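Local coordinates for protein phosphoribosylaminoimidazole-succinocarboxamide synthase (Pyrococcus horikoshii, PDB 4O7Y) that catalyses the ATP-dependent joining of L-aspartate to a carboxylated aminoimidazole ribonucleotide, giving SAICAR in de novo purine biosynthesis, at residues Trp47-Leu52 with Glu191-Thr196; Val90-Val95 with Val172-Glu177; Asn94-Ser99 with Glu108-Pro113. One frame throughout, in Å; residues are numbered along the deposited sequence.

How the contacts relate
Contacts 1 and 2 are wholly buried, while contact 3 lies partly at the surface, its centre about 17 Å from the centre of the chain. Contact 1 sets a helix against a loop through side chains, with no clear hydrogen bond between them. Contact 2 is a regular strand pair of the six-stranded sheet, and contact 3 continues from its residues Asn-94 and Val-95, closing the link to the neighbouring strand 111-121 with backbone bonds. Contacts 1 and 2 meet where Thr-196 O lies 2.9 Å from Lys-175 N. All three reach the cytidine-5'-monophosphate: contact 1 at the base and ribose, contact 2 along the whole nucleotide, from base to phosphate, contact 3 at the phosphate.

Contact 1: residues Trp47-Leu52 with Glu191-Thr196; sequences WLNAQL and EISPDT. With C5P (cytidine-5'-monophosphate), chain B.
The backbones come nearest at Asn-49 and Ser-193, with CA atoms 5.3 Å apart, where one turn of helix 45-62 faces an irregular bend of the chain at 191-196. Asn-49 carries most of the contact. With CG beside the backbone N (chi1 -73°), its amide swings to the bend, OD1 going to Pro-194 and ND2 to Asp-195. On the first branch, OD1 lies 3.3 Å from Pro-194 CD and is buried without a hydrogen-bonding partner in the model. The other branch brings ND2 to Asp-195, where it sits 3.2 Å from CG and almost equally close to both oxygens, the amide and carboxylate planes being 73° apart. The firm polar partners of that carboxylate lie elsewhere: Lys-45 at OD1 and Tyr-224 at OD2.

The bend belongs to the connection between strands 186-188 and 197-201, so the contact joins the long helix to the edge of the nucleotide pocket in the SAICAR synthetase fold. Ser-193 organises it. Its OG donates to Glu-191 OE1 at 2.6 Å, reaching that oxygen from 44° out of the carboxylate plane, and accepts from Asp-195 N at 3.1 Å, which makes an ST turn. Ser-193 N in turn bonds to Thr-196 OG1 at 3.2 Å. Glu-191 OE2, the other oxygen, forms a salt bridge with Lys-13.

One helical turn on from Asn-49, Leu-52 sets its CD1 methyl against the CG-CD edge of Pro-194, 3.7 Å from CD, the two side chains at about a right angle. At the far end of the bend, Thr-196 CA approaches O2 of the cytosine base to 3.3 Å.

Contact 2: residues Val90-Val95 with Val172-Glu177; sequences VVVRNV and VDFKLE. With C5P (cytidine-5'-monophosphate), chain B.
Val-172 O is gripped by two successive amides of the facing segment, Asn-94 N at 2.9 Å and Val-95 N at 3.1 Å, the latter in the carbonyl plane on a lone pair. Two residues thus stand opposite one, as in a classic beta bulge, at the corner the chain turns at Asn-94. Before it the strands run antiparallel in regular register, with Val-92/Phe-174 and Val-90/Leu-176 as hydrogen-bonded pairs. On their side of the sheet Phe-174 lies alongside Val-92, its CE2 3.7 Å from Val-92 CB, and helix 143-165 packs on both.

The other face carries Val-91, Lys-175, Arg-93 and Asp-173, and meets the nucleotide. In the Arg-93 conformer described here, one of two, NH2 reaches phosphate O2P at 2.7 Å and NH1 reaches O3P at 3.0 Å, both bonds nearly straight. Asp-173 OD1 accepts from ribose O3' at 2.6 Å. Its OD2 stands 3.3 Å from Arg-93 NH2, well out of the guanidinium plane, so this salt bridge works through charge alone. Such an arrangement fixes phosphate and sugar together, consistent with a pocket for the phosphoribosyl substrate, with the carboxylate probably helping to hold the arginine toward the phosphate.

Contact 3: residues Asn94-Ser99 with Glu108-Pro113; sequences NVVAGS and EGYELP. With C5P (cytidine-5'-monophosphate), chain B.
With chi1 at 176°, Val-96 has CG2 anti to its carbonyl carbon, beside the backbone N, and from there this methyl reaches the opposite segment, 3.8 Å from both Tyr-110 CB and Leu-112 CD2. Leu-112 answers with CG trans to its carbonyl carbon (chi1 -67°), and the two side chains meet methyl to methyl at about a right angle. The base of the leucine also rests on the backbone, its CB 3.3 Å from Asn-94 O. Cutting this side chain back to an alanine removes CG and both methyls, which is likely to leave Val-96 CG2 without its partner and weaken the packing against Val-138 of the second subunit.

Backbone bonds hold the two segments together: Leu-112 N to Asn-94 O, Val-96 N to Tyr-110 O, and Gly-109 N to Val-96 O, the last 2.8 Å long and nearly straight at 173°. Val-95 and Glu-111 face each other as a non-hydrogen-bonded antiparallel pair. This is the base of the long loop in the beta-hairpin that joins strands 84-93 and 111-121, and the loop's first arm leads into the phosphate site.

There Gly-98 adopts a positive phi, and any CB would run into phosphate O2P. Ser-99 follows, giving N to O2P at 2.9 Å and OG to O3P at 2.7 Å. Glu-108 reaches back from the hairpin's other arm, linked through a water that accepts from Gly-98 N at 2.7 Å and donates to Glu-108 OE2 at 2.8 Å; Lys-101 forms a salt bridge with the same carboxylate.

Contact 1: residues Trp47-Leu52 with Glu191-Thr196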
loop_
_atom_site.group_PDB
_atom_site.type_symbol
_atom_site.label_atom_id
_atom_site.label_comp_id
_atom_site.label_asym_id
_atom_site.label_seq_id
_atom_site.Cartn_x
_atom_site.Cartn_y
_atom_site.Cartn_z
ATOM N N TRP A 47 -28.206 -8.552 -16.417
ATOM C CA TRP A 47 -28.839 -9.836 -16.091
ATOM C C TRP A 47 -27.831 -10.857 -15.680
ATOM O O TRP A 47 -27.988 -11.501 -14.643
ATOM C CB TRP A 47 -29.655 -10.348 -17.273
ATOM C CG TRP A 47 -30.581 -11.481 -16.912
ATOM C CD1 TRP A 47 -31.916 -11.395 -16.511
ATOM C CD2 TRP A 47 -30.263 -12.915 -16.899
ATOM N NE1 TRP A 47 -32.434 -12.646 -16.254
ATOM C CE2 TRP A 47 -31.493 -13.606 -16.468
ATOM C CE3 TRP A 47 -29.125 -13.674 -17.185
ATOM C CZ2 TRP A 47 -31.551 -14.989 -16.335
ATOM C CZ3 TRP A 47 -29.200 -15.065 -17.046
ATOM C CH2 TRP A 47 -30.386 -15.706 -16.634
ATOM N N LEU A 48 -26.780 -11.004 -16.484
ATOM C CA LEU A 48 -25.691 -11.919 -16.169
ATOM C C LEU A 48 -25.054 -11.615 -14.827
ATOM O O LEU A 48 -24.896 -12.515 -14.005
ATOM C CB LEU A 48 -24.636 -11.910 -17.276
ATOM C CG LEU A 48 -25.158 -12.629 -18.524
ATOM C CD1 LEU A 48 -24.390 -12.154 -19.757
ATOM C CD2 LEU A 48 -25.166 -14.157 -18.387
ATOM N N ASN A 49 -24.714 -10.348 -14.592
ATOM C CA ASN A 49 -24.016 -9.972 -13.371
ATOM C C ASN A 49 -24.909 -10.126 -12.131
ATOM O O ASN A 49 -24.420 -10.522 -11.069
ATOM C CB ASN A 49 -23.399 -8.566 -13.486
ATOM C CG ASN A 49 -22.174 -8.534 -14.394
ATOM O OD1 ASN A 49 -21.670 -9.561 -14.824
ATOM N ND2 ASN A 49 -21.700 -7.349 -14.691
ATOM N N ALA A 50 -26.204 -9.840 -12.289
ATOM C CA ALA A 50 -27.198 -10.045 -11.236
ATOM C C ALA A 50 -27.287 -11.521 -10.852
ATOM O O ALA A 50 -27.122 -11.896 -9.683
ATOM C CB ALA A 50 -28.563 -9.520 -11.677
ATOM N N GLN A 51 -27.541 -12.357 -11.851
ATOM C CA GLN A 51 -27.665 -13.793 -11.639
ATOM C C GLN A 51 -26.426 -14.393 -10.984
ATOM O O GLN A 51 -26.527 -15.217 -10.051
ATOM C CB GLN A 51 -27.937 -14.518 -12.975
ATOM C CG GLN A 51 -29.234 -14.129 -13.659
ATOM C CD GLN A 51 -30.433 -14.282 -12.755
ATOM O OE1 GLN A 51 -30.666 -15.351 -12.191
ATOM N NE2 GLN A 51 -31.190 -13.212 -12.599
ATOM N N LEU A 52 -25.257 -14.008 -11.476
ATOM C CA LEU A 52 -24.019 -14.586 -10.946
ATOM C C LEU A 52 -23.726 -14.131 -9.498
ATOM O O LEU A 52 -23.197 -14.912 -8.679
ATOM C CB LEU A 52 -22.843 -14.321 -11.889
ATOM C CG LEU A 52 -22.984 -15.104 -13.201
ATOM C CD1 LEU A 52 -22.059 -14.526 -14.279
ATOM C CD2 LEU A 52 -22.743 -16.604 -13.025
ATOM N N GLU A 191 -21.145 -6.542 -5.120
ATOM C CA GLU A 191 -21.434 -7.611 -6.082
ATOM C C GLU A 191 -20.281 -8.610 -6.181
ATOM O O GLU A 191 -19.160 -8.310 -5.751
ATOM C CB GLU A 191 -21.734 -7.030 -7.500
ATOM C CG GLU A 191 -20.494 -6.617 -8.303
ATOM C CD GLU A 191 -20.792 -6.013 -9.674
ATOM O OE1 GLU A 191 -21.118 -6.745 -10.640
ATOM O OE2 GLU A 191 -20.658 -4.789 -9.805
ATOM N N ILE A 192 -20.547 -9.761 -6.799
ATOM C CA ILE A 192 -19.481 -10.717 -7.159
ATOM C C ILE A 192 -19.849 -11.207 -8.557
ATOM O O ILE A 192 -20.771 -12.006 -8.713
ATOM C CB ILE A 192 -19.334 -11.922 -6.164
ATOM C CG1 ILE A 192 -19.078 -11.459 -4.725
ATOM C CG2 ILE A 192 -18.151 -12.823 -6.535
ATOM C CD1 ILE A 192 -19.062 -12.593 -3.715
ATOM N N SER A 193 -19.110 -10.729 -9.560
ATOM C CA SER A 193 -19.422 -11.027 -10.942
ATOM C C SER A 193 -18.177 -11.034 -11.825
ATOM O O SER A 193 -17.042 -10.753 -11.356
ATOM C CB SER A 193 -20.409 -9.981 -11.469
ATOM O OG SER A 193 -19.756 -8.735 -11.605
ATOM N N PRO A 194 -18.361 -11.347 -13.122
ATOM C CA PRO A 194 -17.208 -11.236 -14.020
ATOM C C PRO A 194 -16.727 -9.779 -14.210
ATOM O O PRO A 194 -15.684 -9.549 -14.833
ATOM C CB PRO A 194 -17.749 -11.801 -15.348
ATOM C CG PRO A 194 -18.918 -12.658 -14.952
ATOM C CD PRO A 194 -19.546 -11.902 -13.816
ATOM N N ASP A 195 -17.497 -8.806 -13.711
ATOM C CA ASP A 195 -17.042 -7.408 -13.669
ATOM C C ASP A 195 -15.983 -7.205 -12.581
ATOM O O ASP A 195 -15.026 -6.441 -12.776
ATOM C CB ASP A 195 -18.203 -6.446 -13.356
ATOM C CG ASP A 195 -18.884 -5.878 -14.604
ATOM O OD1 ASP A 195 -19.536 -4.828 -14.458
ATOM O OD2 ASP A 195 -18.802 -6.463 -15.705
ATOM N N THR A 196 -16.170 -7.889 -11.449
ATOM C CA THR A 196 -15.353 -7.659 -10.262
ATOM C C THR A 196 -14.369 -8.789 -9.919
ATOM O O THR A 196 -13.764 -8.762 -8.864
ATOM C CB THR A 196 -16.237 -7.339 -9.032
ATOM O OG1 THR A 196 -17.069 -8.458 -8.738
ATOM C CG2 THR A 196 -17.095 -6.103 -9.284
HETATM O O3P C5P B . -5.910 -3.954 -9.155
HETATM P P C5P B . -6.427 -4.480 -10.498
HETATM O O1P C5P B . -6.893 -3.407 -11.437
HETATM O O2P C5P B . -5.482 -5.492 -11.106
HETATM O "O5'" C5P B . -7.756 -5.290 -10.222
HETATM C "C5'" C5P B . -7.787 -6.366 -9.244
HETATM C "C4'" C5P B . -9.137 -7.098 -9.282
HETATM O "O4'" C5P B . -10.091 -6.293 -8.587
HETATM C "C3'" C5P B . -9.732 -7.312 -10.689
HETATM O "O3'" C5P B . -10.514 -8.514 -10.692
HETATM C "C2'" C5P B . -10.661 -6.139 -10.905
HETATM O "O2'" C5P B . -11.746 -6.475 -11.787
HETATM C "C1'" C5P B . -11.141 -5.880 -9.483
HETATM N N1 C5P B . -11.477 -4.469 -9.242
HETATM C C2 C5P B . -12.850 -4.061 -9.178
HETATM N N3 C5P B . -13.160 -2.757 -8.952
HETATM C C4 C5P B . -12.170 -1.850 -8.781
HETATM C C5 C5P B . -10.817 -2.216 -8.857
HETATM C C6 C5P B . -10.486 -3.551 -9.084
HETATM O O2 C5P B . -13.765 -4.896 -9.322
HETATM N N4 C5P B . -12.485 -0.553 -8.555
#

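Contact 2: residues Val90-Val95 with Val172-Glu177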
loop_
_atom_site.group_PDB
_atom_site.type_symbol
_atom_site.label_atom_id
_atom_site.label_comp_id
_atom_site.label_asym_id
_atom_site.label_seq_id
_atom_site.Cartn_x
_atom_site.Cartn_y
_atom_site.Cartn_z
ATOM N N VAL A 90 -11.539 -4.351 -1.280
ATOM C CA VAL A 90 -10.662 -5.368 -0.695
ATOM C C VAL A 90 -10.359 -6.361 -1.796
ATOM O O VAL A 90 -11.263 -7.006 -2.328
ATOM C CB VAL A 90 -11.299 -6.059 0.541
ATOM C CG1 VAL A 90 -10.332 -7.075 1.134
ATOM C CG2 VAL A 90 -11.689 -5.020 1.604
ATOM N N VAL A 91 -9.089 -6.437 -2.193
ATOM C CA VAL A 91 -8.713 -7.218 -3.367
ATOM C C VAL A 91 -7.894 -8.447 -2.927
ATOM O O VAL A 91 -6.900 -8.309 -2.210
ATOM C CB VAL A 91 -7.908 -6.357 -4.377
ATOM C CG1 VAL A 91 -7.328 -7.206 -5.513
ATOM C CG2 VAL A 91 -8.766 -5.228 -4.961
ATOM N N VAL A 92 -8.314 -9.629 -3.358
ATOM C CA VAL A 92 -7.607 -10.882 -3.050
ATOM C C VAL A 92 -7.035 -11.390 -4.372
ATOM O O VAL A 92 -7.746 -11.416 -5.365
ATOM C CB VAL A 92 -8.555 -11.948 -2.456
ATOM C CG1 VAL A 92 -7.784 -13.197 -2.056
ATOM C CG2 VAL A 92 -9.303 -11.391 -1.264
ATOM N N ARG A 93 -5.755 -11.773 -4.374
ATOM C CA ARG A 93 -5.065 -12.174 -5.602
ATOM C C ARG A 93 -4.372 -13.542 -5.425
ATOM O O ARG A 93 -3.643 -13.755 -4.459
ATOM C CB ARG A 93 -4.069 -11.077 -6.013
ATOM C CG ARG A 93 -4.532 -9.666 -5.625
ATOM C CD ARG A 93 -3.635 -8.545 -6.143
ATOM N NE ARG A 93 -3.785 -8.403 -7.580
ATOM C CZ ARG A 93 -4.241 -7.332 -8.227
ATOM N NH1 ARG A 93 -4.581 -6.203 -7.595
ATOM N NH2 ARG A 93 -4.318 -7.393 -9.553
ATOM N N ASN A 94 -4.648 -14.470 -6.343
ATOM C CA ASN A 94 -4.031 -15.813 -6.365
ATOM C C ASN A 94 -2.971 -15.951 -7.451
ATOM O O ASN A 94 -1.971 -16.669 -7.272
ATOM C CB ASN A 94 -5.097 -16.885 -6.551
ATOM C CG ASN A 94 -6.155 -16.827 -5.460
ATOM O OD1 ASN A 94 -5.829 -16.912 -4.258
ATOM N ND2 ASN A 94 -7.408 -16.633 -5.855
ATOM N N VAL A 95 -3.182 -15.219 -8.543
ATOM C CA VAL A 95 -2.355 -15.301 -9.742
ATOM C C VAL A 95 -2.025 -13.865 -10.171
ATOM O O VAL A 95 -2.909 -13.005 -10.105
ATOM C CB VAL A 95 -3.152 -16.029 -10.840
ATOM C CG1 VAL A 95 -2.453 -15.932 -12.193
ATOM C CG2 VAL A 95 -3.387 -17.490 -10.435
ATOM N N VAL A 172 -8.462 -15.869 -10.597
ATOM C CA VAL A 172 -7.168 -15.200 -10.695
ATOM C C VAL A 172 -7.054 -14.125 -9.588
ATOM O O VAL A 172 -6.083 -14.087 -8.839
ATOM C CB VAL A 172 -6.987 -14.623 -12.120
ATOM C CG1 VAL A 172 -5.974 -13.471 -12.150
ATOM C CG2 VAL A 172 -6.610 -15.740 -13.103
ATOM N N ASP A 173 -8.081 -13.280 -9.470
ATOM C CA ASP A 173 -8.159 -12.277 -8.384
ATOM C C ASP A 173 -9.601 -11.783 -8.314
ATOM O O ASP A 173 -10.414 -12.180 -9.145
ATOM C CB ASP A 173 -7.142 -11.120 -8.562
ATOM C CG ASP A 173 -7.331 -10.312 -9.897
ATOM O OD1 ASP A 173 -8.459 -10.125 -10.392
ATOM O OD2 ASP A 173 -6.330 -9.848 -10.456
ATOM N N PHE A 174 -9.941 -10.954 -7.328
ATOM C CA PHE A 174 -11.284 -10.379 -7.273
ATOM C C PHE A 174 -11.354 -9.274 -6.238
ATOM O O PHE A 174 -10.494 -9.160 -5.367
ATOM C CB PHE A 174 -12.369 -11.443 -6.969
ATOM C CG PHE A 174 -12.194 -12.135 -5.643
ATOM C CD1 PHE A 174 -12.943 -11.749 -4.535
ATOM C CD2 PHE A 174 -11.284 -13.181 -5.496
ATOM C CE1 PHE A 174 -12.783 -12.376 -3.306
ATOM C CE2 PHE A 174 -11.129 -13.826 -4.268
ATOM C CZ PHE A 174 -11.878 -13.415 -3.158
ATOM N N LYS A 175 -12.403 -8.477 -6.331
ATOM C CA LYS A 175 -12.597 -7.356 -5.428
ATOM C C LYS A 175 -13.903 -7.566 -4.643
ATOM O O LYS A 175 -14.953 -7.929 -5.226
ATOM C CB LYS A 175 -12.665 -6.042 -6.206
ATOM C CG LYS A 175 -12.816 -4.778 -5.337
ATOM C CD LYS A 175 -14.290 -4.425 -5.060
ATOM C CE LYS A 175 -15.022 -3.907 -6.318
ATOM N NZ LYS A 175 -16.498 -3.752 -6.051
ATOM N N LEU A 176 -13.817 -7.280 -3.342
ATOM C CA LEU A 176 -14.930 -7.302 -2.421
ATOM C C LEU A 176 -15.145 -5.948 -1.739
ATOM O O LEU A 176 -14.208 -5.125 -1.610
ATOM C CB LEU A 176 -14.685 -8.340 -1.303
ATOM C CG LEU A 176 -14.552 -9.817 -1.693
ATOM C CD1 LEU A 176 -14.340 -10.638 -0.416
ATOM C CD2 LEU A 176 -15.762 -10.338 -2.487
ATOM N N GLU A 177 -16.381 -5.740 -1.277
ATOM C CA GLU A 177 -16.715 -4.578 -0.444
ATOM C C GLU A 177 -17.541 -5.035 0.751
ATOM O O GLU A 177 -18.199 -6.095 0.718
ATOM C CB GLU A 177 -17.451 -3.503 -1.242
ATOM C CG GLU A 177 -16.702 -3.024 -2.493
ATOM C CD GLU A 177 -17.323 -1.785 -3.124
ATOM O OE1 GLU A 177 -18.137 -1.090 -2.489
ATOM O OE2 GLU A 177 -16.968 -1.483 -4.253
HETATM O O3P C5P B . -5.910 -3.954 -9.155
HETATM P P C5P B . -6.427 -4.480 -10.498
HETATM O O1P C5P B . -6.893 -3.407 -11.437
HETATM O O2P C5P B . -5.482 -5.492 -11.106
HETATM O "O5'" C5P B . -7.756 -5.290 -10.222
HETATM C "C5'" C5P B . -7.787 -6.366 -9.244
HETATM C "C4'" C5P B . -9.137 -7.098 -9.282
HETATM O "O4'" C5P B . -10.091 -6.293 -8.587
HETATM C "C3'" C5P B . -9.732 -7.312 -10.689
HETATM O "O3'" C5P B . -10.514 -8.514 -10.692
HETATM C "C2'" C5P B . -10.661 -6.139 -10.905
HETATM O "O2'" C5P B . -11.746 -6.475 -11.787
HETATM C "C1'" C5P B . -11.141 -5.880 -9.483
HETATM N N1 C5P B . -11.477 -4.469 -9.242
HETATM C C2 C5P B . -12.850 -4.061 -9.178
HETATM N N3 C5P B . -13.160 -2.757 -8.952
HETATM C C4 C5P B . -12.170 -1.850 -8.781
HETATM C C5 C5P B . -10.817 -2.216 -8.857
HETATM C C6 C5P B . -10.486 -3.551 -9.084
HETATM O O2 C5P B . -13.765 -4.896 -9.322
HETATM N N4 C5P B . -12.485 -0.553 -8.555
HETATM O O HOH W 1 -3.810 -10.444 -9.576
#

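Contact 3: residues Asn94-Ser99 with Glu108-Pro113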
loop_
_atom_site.group_PDB
_atom_site.type_symbol
_atom_site.label_atom_id
_atom_site.label_comp_id
_atom_site.label_asym_id
_atom_site.label_seq_id
_atom_site.Cartn_x
_atom_site.Cartn_y
_atom_site.Cartn_z
ATOM N N ASN A 94 -4.648 -14.470 -6.343
ATOM C CA ASN A 94 -4.031 -15.813 -6.365
ATOM C C ASN A 94 -2.971 -15.951 -7.451
ATOM O O ASN A 94 -1.971 -16.669 -7.272
ATOM C CB ASN A 94 -5.097 -16.885 -6.551
ATOM C CG ASN A 94 -6.155 -16.827 -5.460
ATOM O OD1 ASN A 94 -5.829 -16.912 -4.258
ATOM N ND2 ASN A 94 -7.408 -16.633 -5.855
ATOM N N VAL A 95 -3.182 -15.219 -8.543
ATOM C CA VAL A 95 -2.355 -15.301 -9.742
ATOM C C VAL A 95 -2.025 -13.865 -10.171
ATOM O O VAL A 95 -2.909 -13.005 -10.105
ATOM C CB VAL A 95 -3.152 -16.029 -10.840
ATOM C CG1 VAL A 95 -2.453 -15.932 -12.193
ATOM C CG2 VAL A 95 -3.387 -17.490 -10.435
ATOM N N VAL A 96 -0.768 -13.591 -10.542
ATOM C CA VAL A 96 -0.362 -12.237 -10.963
ATOM C C VAL A 96 -1.096 -11.777 -12.244
ATOM O O VAL A 96 -1.142 -12.479 -13.296
ATOM C CB VAL A 96 1.188 -12.084 -11.088
ATOM C CG1 VAL A 96 1.568 -10.726 -11.611
ATOM C CG2 VAL A 96 1.854 -12.271 -9.730
ATOM N N ALA A 97 -1.680 -10.589 -12.144
ATOM C CA ALA A 97 -2.399 -9.975 -13.275
ATOM C C ALA A 97 -2.657 -8.505 -12.928
ATOM O O ALA A 97 -2.519 -8.097 -11.767
ATOM C CB ALA A 97 -3.723 -10.707 -13.531
ATOM N N GLY A 98 -3.017 -7.717 -13.931
ATOM C CA GLY A 98 -3.498 -6.361 -13.698
ATOM C C GLY A 98 -2.452 -5.527 -13.002
ATOM O O GLY A 98 -1.263 -5.626 -13.309
ATOM N N SER A 99 -2.883 -4.744 -12.024
ATOM C CA SER A 99 -2.005 -3.772 -11.356
ATOM C C SER A 99 -0.856 -4.396 -10.536
ATOM O O SER A 99 0.157 -3.752 -10.285
ATOM C CB SER A 99 -2.858 -2.861 -10.458
ATOM O OG SER A 99 -3.278 -3.574 -9.309
ATOM N N GLU A 108 2.597 -11.785 -15.645
ATOM C CA GLU A 108 1.217 -12.188 -15.777
ATOM C C GLU A 108 1.113 -13.710 -15.750
ATOM O O GLU A 108 1.766 -14.394 -16.545
ATOM C CB GLU A 108 0.693 -11.710 -17.133
ATOM C CG GLU A 108 -0.700 -12.207 -17.475
ATOM C CD GLU A 108 -1.754 -11.122 -17.345
ATOM O OE1 GLU A 108 -2.951 -11.458 -17.244
ATOM O OE2 GLU A 108 -1.393 -9.928 -17.330
ATOM N N GLY A 109 0.272 -14.251 -14.877
ATOM C CA GLY A 109 0.121 -15.711 -14.818
ATOM C C GLY A 109 0.958 -16.374 -13.738
ATOM O O GLY A 109 0.776 -17.551 -13.437
ATOM N N TYR A 110 1.884 -15.639 -13.136
ATOM C CA TYR A 110 2.635 -16.186 -12.012
ATOM C C TYR A 110 1.684 -16.654 -10.904
ATOM O O TYR A 110 0.761 -15.930 -10.478
ATOM C CB TYR A 110 3.639 -15.158 -11.516
ATOM C CG TYR A 110 4.639 -15.592 -10.446
ATOM C CD1 TYR A 110 5.989 -15.846 -10.780
ATOM C CD2 TYR A 110 4.267 -15.667 -9.089
ATOM C CE1 TYR A 110 6.914 -16.187 -9.798
ATOM C CE2 TYR A 110 5.203 -15.994 -8.095
ATOM C CZ TYR A 110 6.516 -16.251 -8.459
ATOM O OH TYR A 110 7.427 -16.579 -7.480
ATOM N N GLU A 111 1.873 -17.897 -10.472
ATOM C CA GLU A 111 1.062 -18.431 -9.400
ATOM C C GLU A 111 1.682 -18.050 -8.067
ATOM O O GLU A 111 2.843 -18.378 -7.776
ATOM C CB GLU A 111 0.919 -19.938 -9.527
ATOM C CG GLU A 111 -0.152 -20.508 -8.626
ATOM C CD GLU A 111 -0.003 -22.002 -8.485
ATOM O OE1 GLU A 111 -0.842 -22.726 -9.045
ATOM O OE2 GLU A 111 0.963 -22.433 -7.836
ATOM N N LEU A 112 0.921 -17.313 -7.269
ATOM C CA LEU A 112 1.476 -16.822 -6.020
ATOM C C LEU A 112 1.607 -17.970 -5.017
ATOM O O LEU A 112 0.739 -18.854 -4.994
ATOM C CB LEU A 112 0.617 -15.678 -5.433
ATOM C CG LEU A 112 0.619 -14.391 -6.275
ATOM C CD1 LEU A 112 -0.508 -13.432 -5.874
ATOM C CD2 LEU A 112 1.970 -13.682 -6.184
ATOM N N PRO A 113 2.665 -17.941 -4.174
ATOM C CA PRO A 113 2.852 -18.981 -3.150
ATOM C C PRO A 113 1.684 -18.968 -2.143
ATOM O O PRO A 113 1.280 -20.021 -1.662
ATOM C CB PRO A 113 4.194 -18.607 -2.490
ATOM C CG PRO A 113 4.381 -17.129 -2.759
ATOM C CD PRO A 113 3.678 -16.863 -4.075
HETATM O O3P C5P B . -5.910 -3.954 -9.155
HETATM P P C5P B . -6.427 -4.480 -10.498
HETATM O O1P C5P B . -6.893 -3.407 -11.437
HETATM O O2P C5P B . -5.482 -5.492 -11.106
HETATM O "O5'" C5P B . -7.756 -5.290 -10.222
HETATM C "C5'" C5P B . -7.787 -6.366 -9.244
HETATM C "C4'" C5P B . -9.137 -7.098 -9.282
HETATM O "O4'" C5P B . -10.091 -6.293 -8.587
HETATM C "C3'" C5P B . -9.732 -7.312 -10.689
HETATM O "O3'" C5P B . -10.514 -8.514 -10.692
HETATM C "C2'" C5P B . -10.661 -6.139 -10.905
HETATM O "O2'" C5P B . -11.746 -6.475 -11.787
HETATM C "C1'" C5P B . -11.141 -5.880 -9.483
HETATM N N1 C5P B . -11.477 -4.469 -9.242
HETATM C C2 C5P B . -12.850 -4.061 -9.178
HETATM N N3 C5P B . -13.160 -2.757 -8.952
HETATM C C4 C5P B . -12.170 -1.850 -8.781
HETATM C C5 C5P B . -10.817 -2.216 -8.857
HETATM C C6 C5P B . -10.486 -3.551 -9.084
HETATM O O2 C5P B . -13.765 -4.896 -9.322
HETATM N N4 C5P B . -12.485 -0.553 -8.555
HETATM O O HOH W 2 -1.644 -18.828 -5.441
HETATM O O HOH W 3 -3.673 -8.728 -16.366
#